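Local coordinates for protein ribokinase (Arabidopsis thaliana, PDB 6ILS) that catalyses the magnesium-dependent transfer of a phosphoryl group from ATP to O-5 of D-ribose, giving ribose 5-phosphate and ADP, at residues Q35-G39 and L70-A74; G40-Q45 and L140-E144; T56-L62 and V82-R88; R143-D147 and G170-P176; N177-D181 and K216-K220. One frame throughout, in Å; residues are numbered along the deposited sequence.

Contact 1. Residues Q35-G39 and L70-A74; sequences QTLAG and LIAEA
Ala38 carries the contact on the strand and is met by three residues of helix 66-75. All of the contact across 35-39 and 70-74 is apolar; no hydrogen bond joins the two segments. Methyl against methyl is the tightest of these meetings: Ala38 CB lies 3.5 Å from Ala74 CB, both CB atoms facing the opposing segment, and the small size of the two residues is consistent with the 8.0 Å approach of the two short axes. Branched chains flank this pair. Leu70, its CG anti to the backbone N (chi1 169°), extends from the helix toward the strand, and its CD2 reaches Thr36 CG2 at 3.7 Å, while CG stands 4.3 Å from Ala38 CB. Ile71 sets off to the side, yet the end of its chain turns in, so that CD1 rests 4.0 Å from Ala38 CA and also borders Gly39 N. The polar groups of the strand are used along another side: Leu37 and Gly39 pair by backbone hydrogen bonds with Asp14 and Asn12 of the neighbouring strand 12-18. From the second subunit, Ala66 packs on Leu70 and His67 on Thr36, placing the contact at the dimer interface. With aliphatic groups meeting one another and the strand backbone, shape rather than directed bonds sets helix 66-75 against the strand that is outermost in this chain's four-stranded sheet, just where it delivers Gly39 to the ribose pocket.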
# COMPACT_ATOMS: atom_id res chain seq x y z
N GLN B 35 -6.27 -5.40 -3.31
CA GLN B 35 -5.62 -5.08 -4.57
C GLN B 35 -5.09 -3.66 -4.49
O GLN B 35 -5.73 -2.80 -3.90
CB GLN B 35 -6.60 -5.24 -5.73
CG GLN B 35 -5.95 -5.39 -7.09
CD GLN B 35 -6.96 -5.77 -8.16
OE1 GLN B 35 -8.14 -5.97 -7.87
NE2 GLN B 35 -6.50 -5.88 -9.41
N THR B 36 -3.91 -3.42 -5.05
CA THR B 36 -3.36 -2.06 -5.12
C THR B 36 -3.37 -1.61 -6.57
O THR B 36 -2.78 -2.26 -7.43
CB THR B 36 -1.93 -1.98 -4.56
OG1 THR B 36 -1.97 -2.16 -3.14
CG2 THR B 36 -1.33 -0.60 -4.86
N LEU B 37 -4.03 -0.49 -6.84
CA LEU B 37 -4.20 -0.02 -8.22
C LEU B 37 -3.77 1.44 -8.39
O LEU B 37 -3.77 2.21 -7.43
CB LEU B 37 -5.66 -0.19 -8.66
CG LEU B 37 -6.23 -1.61 -8.78
CD1 LEU B 37 -7.74 -1.56 -8.98
CD2 LEU B 37 -5.57 -2.36 -9.93
N ALA B 38 -3.40 1.78 -9.61
CA ALA B 38 -3.07 3.15 -9.98
C ALA B 38 -4.33 4.00 -9.98
O ALA B 38 -5.34 3.62 -10.56
CB ALA B 38 -2.41 3.19 -11.33
N GLY B 39 -4.26 5.17 -9.34
CA GLY B 39 -5.43 6.02 -9.26
C GLY B 39 -5.05 7.44 -8.87
O GLY B 39 -3.94 7.90 -9.15
N LEU B 70 4.36 2.38 -9.96
CA LEU B 70 3.06 1.87 -10.36
C LEU B 70 2.32 2.89 -11.22
O LEU B 70 1.79 2.57 -12.28
CB LEU B 70 2.24 1.53 -9.11
CG LEU B 70 0.75 1.20 -9.23
CD1 LEU B 70 0.55 -0.11 -9.98
CD2 LEU B 70 0.14 1.15 -7.83
N ILE B 71 2.30 4.12 -10.75
CA ILE B 71 1.61 5.21 -11.45
C ILE B 71 2.22 5.46 -12.82
O ILE B 71 1.52 5.51 -13.83
CB ILE B 71 1.68 6.52 -10.66
CG1 ILE B 71 1.16 6.36 -9.22
CG2 ILE B 71 0.96 7.63 -11.42
CD1 ILE B 71 -0.27 5.92 -9.13
N ALA B 72 3.54 5.63 -12.84
CA ALA B 72 4.28 5.93 -14.06
C ALA B 72 4.03 4.85 -15.10
O ALA B 72 3.80 5.14 -16.27
CB ALA B 72 5.75 6.05 -13.74
N GLU B 73 4.08 3.60 -14.67
CA GLU B 73 3.85 2.47 -15.57
C GLU B 73 2.44 2.47 -16.15
O GLU B 73 2.25 2.24 -17.35
CB GLU B 73 4.13 1.15 -14.84
CG GLU B 73 5.62 0.91 -14.60
CD GLU B 73 5.91 -0.26 -13.67
OE1 GLU B 73 4.95 -0.81 -13.07
OE2 GLU B 73 7.10 -0.63 -13.54
N ALA B 74 1.46 2.72 -15.30
CA ALA B 74 0.06 2.70 -15.72
C ALA B 74 -0.23 3.80 -16.74
O ALA B 74 -0.98 3.59 -17.69
CB ALA B 74 -0.88 2.83 -14.50

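Contact 2. Residues G40-Q45 and L140-E144; sequences GKGANQ and LLQRE. With RIB (alpha-D-ribofuranose), chain F.
The amides of Gln45 and Gln142 approach from opposite directions with their planes 87° apart, nearly perpendicular. Gln142 NE2 donates to Gln45 OE1 over 3.2 Å, a bent bond (140°) that arrives above the carbonyl plane of the acceptor and not on a lone pair. A water lies within hydrogen-bonding distance of both Gln45 OE1 and Leu141 O, and CD1 of Leu140 lies against the same OE1. Gln142 bends at chi2, which brings its amide over the first turn of helix 41-51, OE1 3.4 Å from Gly42 CA; a CB on Gly42 would be tight against Gln142 OE1. A leucine in place of Gln142 would probably leave Gln45 OE1 without its amide donor and the Gln45 side chain less firmly oriented. Gln45 NE2 in turn is hydrogen-bonded to Asp259, the predicted proton acceptor. The carboxylate of Glu144 works with both oxygens: OE1 takes Lys41 N at 3.1 Å on its syn side, 34° out of plane, and also Ser10 OG, while OE2 receives ribose O1 at 2.6 Å. Lys41 crosses Glu144 at about a right angle, its CD 3.6 Å from Glu144 CD, before a bend at chi4 sends NZ to ribose O5 at 2.9 Å. Gly40 N, at the N-cap, donates to ribose O3 over 3.0 Å. A glycine-rich helix start facing a strand-end glutamate around the sugar is the ribose site of a PfkB-family kinase.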
# COMPACT_ATOMS: atom_id res chain seq x y z
N GLY B 40 -5.96 8.11 -8.20
CA GLY B 40 -5.84 9.53 -7.96
C GLY B 40 -6.65 10.28 -9.01
O GLY B 40 -6.62 9.92 -10.19
N LYS B 41 -7.33 11.35 -8.60
CA LYS B 41 -8.22 12.05 -9.55
C LYS B 41 -7.45 12.61 -10.73
O LYS B 41 -7.91 12.52 -11.85
CB LYS B 41 -9.02 13.15 -8.84
CG LYS B 41 -10.07 12.55 -7.93
CD LYS B 41 -10.82 13.54 -7.07
CE LYS B 41 -11.77 12.76 -6.13
NZ LYS B 41 -12.82 12.02 -6.91
N GLY B 42 -6.26 13.15 -10.51
CA GLY B 42 -5.48 13.72 -11.59
C GLY B 42 -4.99 12.65 -12.55
O GLY B 42 -5.14 12.80 -13.75
N ALA B 43 -4.39 11.59 -12.02
CA ALA B 43 -3.88 10.53 -12.88
C ALA B 43 -5.05 9.86 -13.63
O ALA B 43 -4.91 9.52 -14.80
CB ALA B 43 -3.08 9.47 -12.07
N ASN B 44 -6.18 9.69 -12.96
CA ASN B 44 -7.37 9.11 -13.61
C ASN B 44 -7.80 9.94 -14.80
O ASN B 44 -8.10 9.42 -15.87
CB ASN B 44 -8.55 9.01 -12.65
CG ASN B 44 -8.38 7.92 -11.63
OD1 ASN B 44 -7.50 7.07 -11.74
ND2 ASN B 44 -9.27 7.90 -10.64
N GLN B 45 -7.88 11.25 -14.60
CA GLN B 45 -8.33 12.13 -15.67
C GLN B 45 -7.35 12.15 -16.84
O GLN B 45 -7.77 12.14 -18.00
CB GLN B 45 -8.60 13.53 -15.10
CG GLN B 45 -9.80 13.45 -14.16
CD GLN B 45 -10.18 14.77 -13.53
OE1 GLN B 45 -9.72 15.83 -13.94
NE2 GLN B 45 -11.04 14.71 -12.52
N LEU B 140 -7.21 20.74 -16.80
CA LEU B 140 -8.07 20.12 -15.80
C LEU B 140 -7.38 20.08 -14.45
O LEU B 140 -6.25 19.62 -14.37
CB LEU B 140 -8.44 18.66 -16.17
CG LEU B 140 -9.14 18.33 -17.47
CD1 LEU B 140 -9.78 16.92 -17.39
CD2 LEU B 140 -10.14 19.40 -17.84
N LEU B 141 -8.09 20.55 -13.42
CA LEU B 141 -7.64 20.55 -12.03
C LEU B 141 -8.65 19.81 -11.16
O LEU B 141 -9.82 19.68 -11.53
CB LEU B 141 -7.49 22.01 -11.53
CG LEU B 141 -6.72 22.94 -12.47
CD1 LEU B 141 -6.85 24.40 -12.00
CD2 LEU B 141 -5.22 22.52 -12.58
N GLN B 142 -8.20 19.33 -10.00
CA GLN B 142 -9.10 18.80 -8.98
C GLN B 142 -8.66 19.36 -7.62
O GLN B 142 -7.84 20.27 -7.56
CB GLN B 142 -9.11 17.27 -8.95
CG GLN B 142 -8.95 16.61 -10.32
CD GLN B 142 -7.51 16.70 -10.85
OE1 GLN B 142 -6.53 16.55 -10.10
NE2 GLN B 142 -7.39 16.96 -12.13
N ARG B 143 -9.18 18.80 -6.53
CA ARG B 143 -8.81 19.33 -5.22
C ARG B 143 -8.08 18.32 -4.35
O ARG B 143 -8.45 18.07 -3.20
CB ARG B 143 -10.05 19.86 -4.53
CG ARG B 143 -10.68 20.94 -5.38
CD ARG B 143 -11.33 22.03 -4.57
NE ARG B 143 -10.41 22.69 -3.64
CZ ARG B 143 -10.68 22.85 -2.35
NH1 ARG B 143 -11.82 22.36 -1.86
NH2 ARG B 143 -9.83 23.47 -1.54
N GLU B 144 -7.00 17.78 -4.92
CA GLU B 144 -6.15 16.79 -4.24
C GLU B 144 -4.69 17.22 -4.28
O GLU B 144 -3.79 16.41 -4.01
CB GLU B 144 -6.34 15.40 -4.87
CG GLU B 144 -7.72 14.81 -4.65
CD GLU B 144 -7.83 13.32 -5.02
OE1 GLU B 144 -7.09 12.84 -5.92
OE2 GLU B 144 -8.64 12.62 -4.38
O5 RIB F . -11.95 9.58 -8.21
C5 RIB F . -11.19 8.44 -7.88
C4 RIB F . -10.09 8.80 -7.11
O4 RIB F . -10.47 9.60 -5.89
C3 RIB F . -9.53 7.44 -6.50
O3 RIB F . -8.59 6.84 -7.51
C2 RIB F . -9.07 7.72 -5.37
O2 RIB F . -7.60 7.63 -5.29
C1 RIB F . -9.58 9.27 -4.99
O1 RIB F . -8.51 10.14 -5.01
O HOH W 1 -10.91 18.61 -14.07

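Contact 3. Residues T56-L62 and V82-R88; sequences TYFVGRL and VHLDYVR
Tyr57 lies over His83, and its side chain can be followed outward along 82-88. Its CB passes His83 O at 4.1 Å; His83 CB then lies over one face of the ring, nearest CD2 and CE2, 3.5 Å from the centroid and 16° off the normal, a CH-pi contact. Farther out, CD2 meets CD2 of Tyr86, CE2 has Asp85 OD2 at its edge 3.7 Å away, and CZ and OH overlie the imidazole in an offset stack, centroids 4.7 Å apart and planes at 18°. In the backbone, His83 N donates to Thr56 O at 2.8 Å, and Phe58 N returns the bond to His83 O. At the other end Arg88 N donates to Gly60 O and Leu62 N to Arg88 O at 2.9 Å. Between these two pairings Leu84-Val87 forms a type I turn, and a water bound to Phe58 O, His83 O and Tyr86 N fills the interrupted pairing. Arg61 and Arg88 run side by side, guanidinium planes 10° apart, both drawn to Asp129, weakly in the case of Arg61. Backbone bonds thus join the segments at both ends of this beta-alpha-beta unit, regular parallel pairing holding only at the Arg88 end; the Tyr57-His83 stack covers the other, and the shared acid probably offsets the like charges.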
# COMPACT_ATOMS: atom_id res chain seq x y z
N THR B 56 -2.29 14.16 -24.28
CA THR B 56 -2.54 14.45 -22.87
C THR B 56 -1.26 14.44 -22.03
O THR B 56 -0.49 13.48 -22.09
CB THR B 56 -3.53 13.42 -22.28
OG1 THR B 56 -4.78 13.50 -22.98
CG2 THR B 56 -3.78 13.69 -20.80
N TYR B 57 -1.05 15.51 -21.26
CA TYR B 57 0.06 15.63 -20.33
C TYR B 57 -0.47 15.57 -18.91
O TYR B 57 -1.51 16.15 -18.60
CB TYR B 57 0.80 16.97 -20.52
CG TYR B 57 1.65 17.01 -21.76
CD1 TYR B 57 1.07 17.16 -23.01
CD2 TYR B 57 3.02 16.88 -21.68
CE1 TYR B 57 1.83 17.18 -24.15
CE2 TYR B 57 3.80 16.89 -22.83
CZ TYR B 57 3.20 17.05 -24.05
OH TYR B 57 3.96 17.07 -25.19
N PHE B 58 0.27 14.90 -18.03
CA PHE B 58 -0.04 14.91 -16.61
C PHE B 58 1.08 15.65 -15.89
O PHE B 58 2.25 15.29 -16.02
CB PHE B 58 -0.19 13.48 -16.05
CG PHE B 58 -0.35 13.43 -14.55
CD1 PHE B 58 -1.40 14.09 -13.93
CD2 PHE B 58 0.53 12.71 -13.78
CE1 PHE B 58 -1.57 14.06 -12.56
CE2 PHE B 58 0.37 12.66 -12.39
CZ PHE B 58 -0.69 13.33 -11.78
N VAL B 59 0.70 16.70 -15.16
CA VAL B 59 1.63 17.42 -14.31
C VAL B 59 1.37 17.07 -12.85
O VAL B 59 0.29 17.35 -12.29
CB VAL B 59 1.52 18.95 -14.50
CG1 VAL B 59 2.51 19.69 -13.58
CG2 VAL B 59 1.71 19.30 -15.96
N GLY B 60 2.34 16.44 -12.21
CA GLY B 60 2.10 15.93 -10.89
C GLY B 60 3.41 15.62 -10.18
O GLY B 60 4.47 15.71 -10.79
N ARG B 61 3.30 15.25 -8.91
CA ARG B 61 4.46 14.96 -8.06
C ARG B 61 4.34 13.57 -7.47
O ARG B 61 3.32 13.23 -6.87
CB ARG B 61 4.57 15.97 -6.92
CG ARG B 61 4.89 17.38 -7.38
CD ARG B 61 6.20 17.37 -8.13
NE ARG B 61 6.60 18.70 -8.57
CZ ARG B 61 6.32 19.19 -9.78
NH1 ARG B 61 5.64 18.46 -10.66
NH2 ARG B 61 6.73 20.41 -10.10
N LEU B 62 5.41 12.78 -7.63
CA LEU B 62 5.46 11.42 -7.13
C LEU B 62 6.61 11.26 -6.15
O LEU B 62 7.56 12.04 -6.19
CB LEU B 62 5.65 10.43 -8.27
CG LEU B 62 4.57 10.42 -9.34
CD1 LEU B 62 4.92 9.39 -10.40
CD2 LEU B 62 3.25 10.09 -8.68
N VAL B 82 -0.03 8.57 -21.66
CA VAL B 82 0.04 9.93 -21.15
C VAL B 82 1.47 10.45 -21.33
O VAL B 82 2.42 9.72 -21.07
CB VAL B 82 -0.34 10.00 -19.66
CG1 VAL B 82 -0.16 11.42 -19.10
CG2 VAL B 82 -1.77 9.47 -19.43
N HIS B 83 1.63 11.68 -21.80
CA HIS B 83 2.96 12.30 -21.80
C HIS B 83 3.35 12.66 -20.38
O HIS B 83 2.65 13.43 -19.71
CB HIS B 83 2.98 13.54 -22.70
CG HIS B 83 2.79 13.24 -24.15
ND1 HIS B 83 1.55 13.04 -24.71
CD2 HIS B 83 3.68 13.08 -25.16
CE1 HIS B 83 1.68 12.79 -26.00
NE2 HIS B 83 2.97 12.80 -26.30
N LEU B 84 4.46 12.10 -19.90
CA LEU B 84 4.87 12.26 -18.51
C LEU B 84 6.04 13.23 -18.29
O LEU B 84 6.60 13.26 -17.20
CB LEU B 84 5.24 10.89 -17.93
CG LEU B 84 4.05 9.90 -17.90
CD1 LEU B 84 4.44 8.56 -17.28
CD2 LEU B 84 2.91 10.52 -17.11
N ASP B 85 6.37 14.03 -19.31
CA ASP B 85 7.55 14.91 -19.23
C ASP B 85 7.58 15.79 -17.98
O ASP B 85 8.65 16.10 -17.46
CB ASP B 85 7.66 15.82 -20.48
CG ASP B 85 7.22 15.14 -21.77
OD1 ASP B 85 6.78 13.97 -21.76
OD2 ASP B 85 7.37 15.78 -22.83
N TYR B 86 6.41 16.21 -17.50
CA TYR B 86 6.35 17.17 -16.40
C TYR B 86 5.96 16.57 -15.07
O TYR B 86 5.60 17.27 -14.14
CB TYR B 86 5.38 18.30 -16.75
CG TYR B 86 5.84 19.04 -17.96
CD1 TYR B 86 6.69 20.13 -17.85
CD2 TYR B 86 5.45 18.64 -19.23
CE1 TYR B 86 7.14 20.81 -18.97
CE2 TYR B 86 5.89 19.31 -20.34
CZ TYR B 86 6.73 20.39 -20.21
OH TYR B 86 7.16 21.05 -21.34
N VAL B 87 6.07 15.25 -14.98
CA VAL B 87 5.96 14.59 -13.70
C VAL B 87 7.33 14.69 -13.04
O VAL B 87 8.35 14.43 -13.67
CB VAL B 87 5.55 13.11 -13.85
CG1 VAL B 87 5.53 12.44 -12.49
CG2 VAL B 87 4.17 12.99 -14.53
N ARG B 88 7.34 15.09 -11.78
CA ARG B 88 8.58 15.11 -11.01
C ARG B 88 8.46 14.20 -9.81
O ARG B 88 7.40 14.12 -9.20
CB ARG B 88 8.93 16.53 -10.56
CG ARG B 88 9.31 17.47 -11.67
CD ARG B 88 9.91 18.75 -11.11
NE ARG B 88 10.17 19.73 -12.17
CZ ARG B 88 10.80 20.89 -11.98
NH1 ARG B 88 11.23 21.22 -10.77
NH2 ARG B 88 10.99 21.72 -13.00
O HOH W 2 3.78 15.72 -18.32
O HOH W 3 6.34 19.61 -13.33

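Contact 4. Residues R143-D147 and G170-P176; sequences REIPD and GMDTPIP. With RIB (alpha-D-ribofuranose), chain F.
Bends at chi2 (-146°) and chi3 (58°) curl Arg143 over the loop 170-176 and bring its guanidinium to Thr173. Two nitrogens grip that residue end-on: NH1 donates to Thr173 O at 2.7 Å, from above the carbonyl plane, and NH2 to Thr173 OG1 at 3.0 Å. The threonine hydroxyl stands between backbone N and carbonyl carbon (chi1 62°), which turns it to the arginine. NH2 also forms a nearly straight salt bridge with the syn lone pair of Asp147 OD1, 2.7 Å away in the guanidinium plane. Met171 CE covers one face of the guanidinium, 3.4 Å from NH2, and Ile175 CG1 the opposite one. The ring of Pro176 rests on the Asp147 carboxylate, CG 3.6 Å from OD2. Closer to the sheet, Met171 N donates to Arg143 O over 2.7 Å, and Glu144 CG packs on Gly170 CA at 3.6 Å, where a side chain would clash. A methionine in place of Arg143 would probably leave Asp147 without its counter-charge and the Thr173 loop without its two-pronged hold. One buried cation, satisfied by a carboxylate, a carbonyl, a hydroxyl and a water, therefore ties together the loops that follow strands 138-143 and 164-170, beside the ribose-binding Glu144.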
# COMPACT_ATOMS: atom_id res chain seq x y z
N ARG B 143 -9.18 18.80 -6.53
CA ARG B 143 -8.81 19.33 -5.22
C ARG B 143 -8.08 18.32 -4.35
O ARG B 143 -8.45 18.07 -3.20
CB ARG B 143 -10.05 19.86 -4.53
CG ARG B 143 -10.68 20.94 -5.38
CD ARG B 143 -11.33 22.03 -4.57
NE ARG B 143 -10.41 22.69 -3.64
CZ ARG B 143 -10.68 22.85 -2.35
NH1 ARG B 143 -11.82 22.36 -1.86
NH2 ARG B 143 -9.83 23.47 -1.54
N GLU B 144 -7.00 17.78 -4.92
CA GLU B 144 -6.15 16.79 -4.24
C GLU B 144 -4.69 17.22 -4.28
O GLU B 144 -3.79 16.41 -4.01
CB GLU B 144 -6.34 15.40 -4.87
CG GLU B 144 -7.72 14.81 -4.65
CD GLU B 144 -7.83 13.32 -5.02
OE1 GLU B 144 -7.09 12.84 -5.92
OE2 GLU B 144 -8.64 12.62 -4.38
N ILE B 145 -4.45 18.48 -4.65
CA ILE B 145 -3.14 19.13 -4.51
C ILE B 145 -3.41 20.52 -3.88
O ILE B 145 -4.57 20.94 -3.77
CB ILE B 145 -2.38 19.27 -5.87
CG1 ILE B 145 -3.06 20.31 -6.76
CG2 ILE B 145 -2.27 17.91 -6.59
CD1 ILE B 145 -2.35 20.62 -8.03
N PRO B 146 -2.35 21.23 -3.44
CA PRO B 146 -2.64 22.46 -2.68
C PRO B 146 -3.39 23.56 -3.44
O PRO B 146 -3.14 23.77 -4.61
CB PRO B 146 -1.23 22.97 -2.30
CG PRO B 146 -0.41 21.72 -2.22
CD PRO B 146 -0.94 20.83 -3.33
N ASP B 147 -4.29 24.25 -2.74
CA ASP B 147 -4.99 25.41 -3.29
C ASP B 147 -4.04 26.37 -3.99
O ASP B 147 -4.34 26.92 -5.04
CB ASP B 147 -5.75 26.16 -2.18
CG ASP B 147 -6.99 25.41 -1.70
OD1 ASP B 147 -7.58 24.64 -2.49
OD2 ASP B 147 -7.40 25.61 -0.53
N GLY B 170 -12.14 15.77 -4.21
CA GLY B 170 -10.94 15.83 -3.40
C GLY B 170 -11.27 16.33 -2.00
O GLY B 170 -12.19 15.84 -1.35
N MET B 171 -10.52 17.33 -1.55
CA MET B 171 -10.69 17.88 -0.21
C MET B 171 -12.07 18.49 -0.00
O MET B 171 -12.66 19.08 -0.91
CB MET B 171 -9.61 18.93 0.07
CG MET B 171 -8.20 18.39 -0.08
SD MET B 171 -6.95 19.65 0.27
CE MET B 171 -7.56 21.01 -0.72
N ASP B 172 -12.59 18.36 1.22
CA ASP B 172 -13.92 18.86 1.56
C ASP B 172 -13.88 20.29 2.10
O ASP B 172 -14.85 20.77 2.68
CB ASP B 172 -14.58 17.93 2.57
CG ASP B 172 -14.85 16.55 2.00
OD1 ASP B 172 -14.79 16.40 0.75
OD2 ASP B 172 -15.13 15.62 2.78
N THR B 173 -12.77 20.98 1.88
CA THR B 173 -12.61 22.35 2.36
C THR B 173 -13.26 23.35 1.41
O THR B 173 -13.45 23.06 0.22
CB THR B 173 -11.12 22.71 2.52
OG1 THR B 173 -10.47 22.63 1.24
CG2 THR B 173 -10.45 21.77 3.50
N PRO B 174 -13.63 24.55 1.93
CA PRO B 174 -14.19 25.56 1.03
C PRO B 174 -13.23 25.90 -0.09
O PRO B 174 -12.02 25.80 0.09
CB PRO B 174 -14.40 26.77 1.95
CG PRO B 174 -14.55 26.18 3.32
CD PRO B 174 -13.63 24.99 3.34
N ILE B 175 -13.76 26.25 -1.25
CA ILE B 175 -12.91 26.64 -2.37
C ILE B 175 -12.60 28.13 -2.29
O ILE B 175 -13.50 28.95 -2.17
CB ILE B 175 -13.59 26.36 -3.73
CG1 ILE B 175 -14.10 24.91 -3.79
CG2 ILE B 175 -12.63 26.68 -4.87
CD1 ILE B 175 -14.93 24.62 -5.04
N PRO B 176 -11.31 28.48 -2.35
CA PRO B 176 -10.92 29.90 -2.32
C PRO B 176 -11.51 30.66 -3.50
O PRO B 176 -11.46 30.16 -4.62
CB PRO B 176 -9.39 29.84 -2.44
CG PRO B 176 -9.02 28.46 -2.00
CD PRO B 176 -10.15 27.58 -2.42
O5 RIB F . -11.95 9.58 -8.21
C5 RIB F . -11.19 8.44 -7.88
C4 RIB F . -10.09 8.80 -7.11
O4 RIB F . -10.47 9.60 -5.89
C3 RIB F . -9.53 7.44 -6.50
O3 RIB F . -8.59 6.84 -7.51
C2 RIB F . -9.07 7.72 -5.37
O2 RIB F . -7.60 7.63 -5.29
C1 RIB F . -9.58 9.27 -4.99
O1 RIB F . -8.51 10.14 -5.01
O HOH W 4 -13.58 20.20 -2.84

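Contact 5. Residues N177-D181 and K216-K220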
# COMPACT_ATOMS: atom_id res chain seq x y z
N ASN B 177 -12.04 31.85 -3.25
CA ASN B 177 -12.68 32.61 -4.31
C ASN B 177 -11.71 33.03 -5.37
O ASN B 177 -12.07 33.25 -6.52
CB ASN B 177 -13.38 33.84 -3.73
CG ASN B 177 -14.61 33.48 -2.96
OD1 ASN B 177 -15.49 32.79 -3.47
ND2 ASN B 177 -14.66 33.89 -1.70
N GLU B 178 -10.46 33.16 -4.96
CA GLU B 178 -9.39 33.47 -5.88
C GLU B 178 -9.31 32.36 -6.92
O GLU B 178 -9.00 32.60 -8.09
CB GLU B 178 -8.08 33.62 -5.11
CG GLU B 178 -6.94 34.11 -5.93
CD GLU B 178 -5.69 34.26 -5.10
OE1 GLU B 178 -5.71 33.80 -3.93
OE2 GLU B 178 -4.70 34.82 -5.61
N LEU B 179 -9.61 31.14 -6.49
CA LEU B 179 -9.56 30.01 -7.42
C LEU B 179 -10.80 30.01 -8.31
O LEU B 179 -10.68 29.93 -9.54
CB LEU B 179 -9.43 28.69 -6.65
CG LEU B 179 -9.33 27.42 -7.53
CD1 LEU B 179 -8.25 27.56 -8.59
CD2 LEU B 179 -9.10 26.20 -6.66
N LEU B 180 -11.98 30.09 -7.70
CA LEU B 180 -13.24 30.19 -8.45
C LEU B 180 -13.21 31.30 -9.50
O LEU B 180 -13.72 31.13 -10.61
CB LEU B 180 -14.41 30.40 -7.48
CG LEU B 180 -14.69 29.27 -6.49
CD1 LEU B 180 -15.75 29.66 -5.47
CD2 LEU B 180 -15.09 27.98 -7.21
N ASP B 181 -12.60 32.44 -9.17
CA ASP B 181 -12.53 33.55 -10.12
C ASP B 181 -11.62 33.30 -11.32
O ASP B 181 -11.65 34.05 -12.29
CB ASP B 181 -12.03 34.83 -9.43
CG ASP B 181 -13.13 35.60 -8.74
OD1 ASP B 181 -14.28 35.58 -9.23
OD2 ASP B 181 -12.85 36.24 -7.70
N LYS B 216 -22.83 33.60 -8.87
CA LYS B 216 -22.56 34.80 -8.06
C LYS B 216 -21.13 34.76 -7.54
O LYS B 216 -20.47 35.80 -7.43
CB LYS B 216 -23.55 34.93 -6.90
CG LYS B 216 -24.98 35.26 -7.33
CD LYS B 216 -25.94 35.22 -6.13
CE LYS B 216 -27.37 35.58 -6.54
NZ LYS B 216 -28.33 35.44 -5.40
N LEU B 217 -20.64 33.56 -7.23
CA LEU B 217 -19.24 33.41 -6.85
C LEU B 217 -18.29 33.58 -8.04
O LEU B 217 -17.11 33.29 -7.92
CB LEU B 217 -19.01 32.04 -6.19
CG LEU B 217 -19.86 31.57 -4.99
CD1 LEU B 217 -19.99 30.06 -4.94
CD2 LEU B 217 -19.22 31.99 -3.74
N GLY B 218 -18.80 34.03 -9.19
CA GLY B 218 -17.95 34.30 -10.35
C GLY B 218 -17.77 33.20 -11.40
O GLY B 218 -17.02 33.36 -12.37
N VAL B 219 -18.46 32.07 -11.25
CA VAL B 219 -18.26 30.98 -12.21
C VAL B 219 -19.37 30.95 -13.27
O VAL B 219 -20.53 30.77 -12.94
CB VAL B 219 -18.20 29.62 -11.51
CG1 VAL B 219 -17.69 28.56 -12.50
CG2 VAL B 219 -17.32 29.69 -10.29
N LYS B 220 -18.97 31.12 -14.53
CA LYS B 220 -19.90 31.23 -15.66
C LYS B 220 -20.54 29.90 -16.05
O LYS B 220 -21.67 29.86 -16.54
CB LYS B 220 -19.18 31.80 -16.89
CG LYS B 220 -18.57 33.17 -16.68
CD LYS B 220 -19.61 34.25 -16.52
CE LYS B 220 -18.98 35.59 -16.14
NZ LYS B 220 -18.55 35.62 -14.70
O HOH W 5 -15.67 34.06 -6.08
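Leu180 and Leu217 meet at a slant, the CB of each directed at the opposing segment, with Leu180 CD1 4.1 Å from Leu217 CB. Leu180 also inclines against Val219, whose CG2 lies 4.1 Å from Leu180 CB and 3.9 Å from Leu180 O; with the valine CG1 anti to the backbone N (chi1 -167°), CG2 is left anti to the carbonyl carbon, facing the helix end. Leu180 thus touches both aliphatic residues that flank Gly218, and it packs on Ile175 and Leu186 as well, while Val219 shares Leu186. Asn177 crosses Leu217 at about a right angle: its OD1 passes 3.8 Å from Leu217 CD2. The polar side of this pair is handled by a water, which donates to Asn177 OD1 at 2.9 Å; its approach to Leu217 O is unusually short and doubtful in detail. Asp181 sets off away from 216-220, but its carboxylate swings back until OD1 stands 4.0 Å from Gly218 CA. Gly218, with positive phi, is the C-prime residue of the Schellman motif that ends helix 204-216, and a CB here would run into Asp181 OD1. No direct hydrogen bond crosses the contact. The chemistry is that of a small apolar seam with one water at its edge, joining helix 177-180 to the turn that leads from helix 204-216 into strand 221-225, away from the annotated sites.

Overall arrangement
Contacts 2 and 4 share Arg143 and Glu144 and both touch ribose, their centres 11 Å apart; Lys41 CE of the first packs on Gly170 N of the second at 3.6 Å. Contact 1 meets the same pocket from the strand side, Gly39 CA lying 3.4 Å from Asn44 OD1. Contact 3 backs the helix of contact 2, with Phe58 CE1 against Gly42 C, and joins contact 1 where Leu84 CD1 touches Ala72 O, since helix 66-75 links the two strands of contact 3. Contact 5 touches contact 4 through Leu180 CD2 and Ile175 CG2, but its centre is about 20 Å from that of contact 2 and 34 Å from that of contact 1.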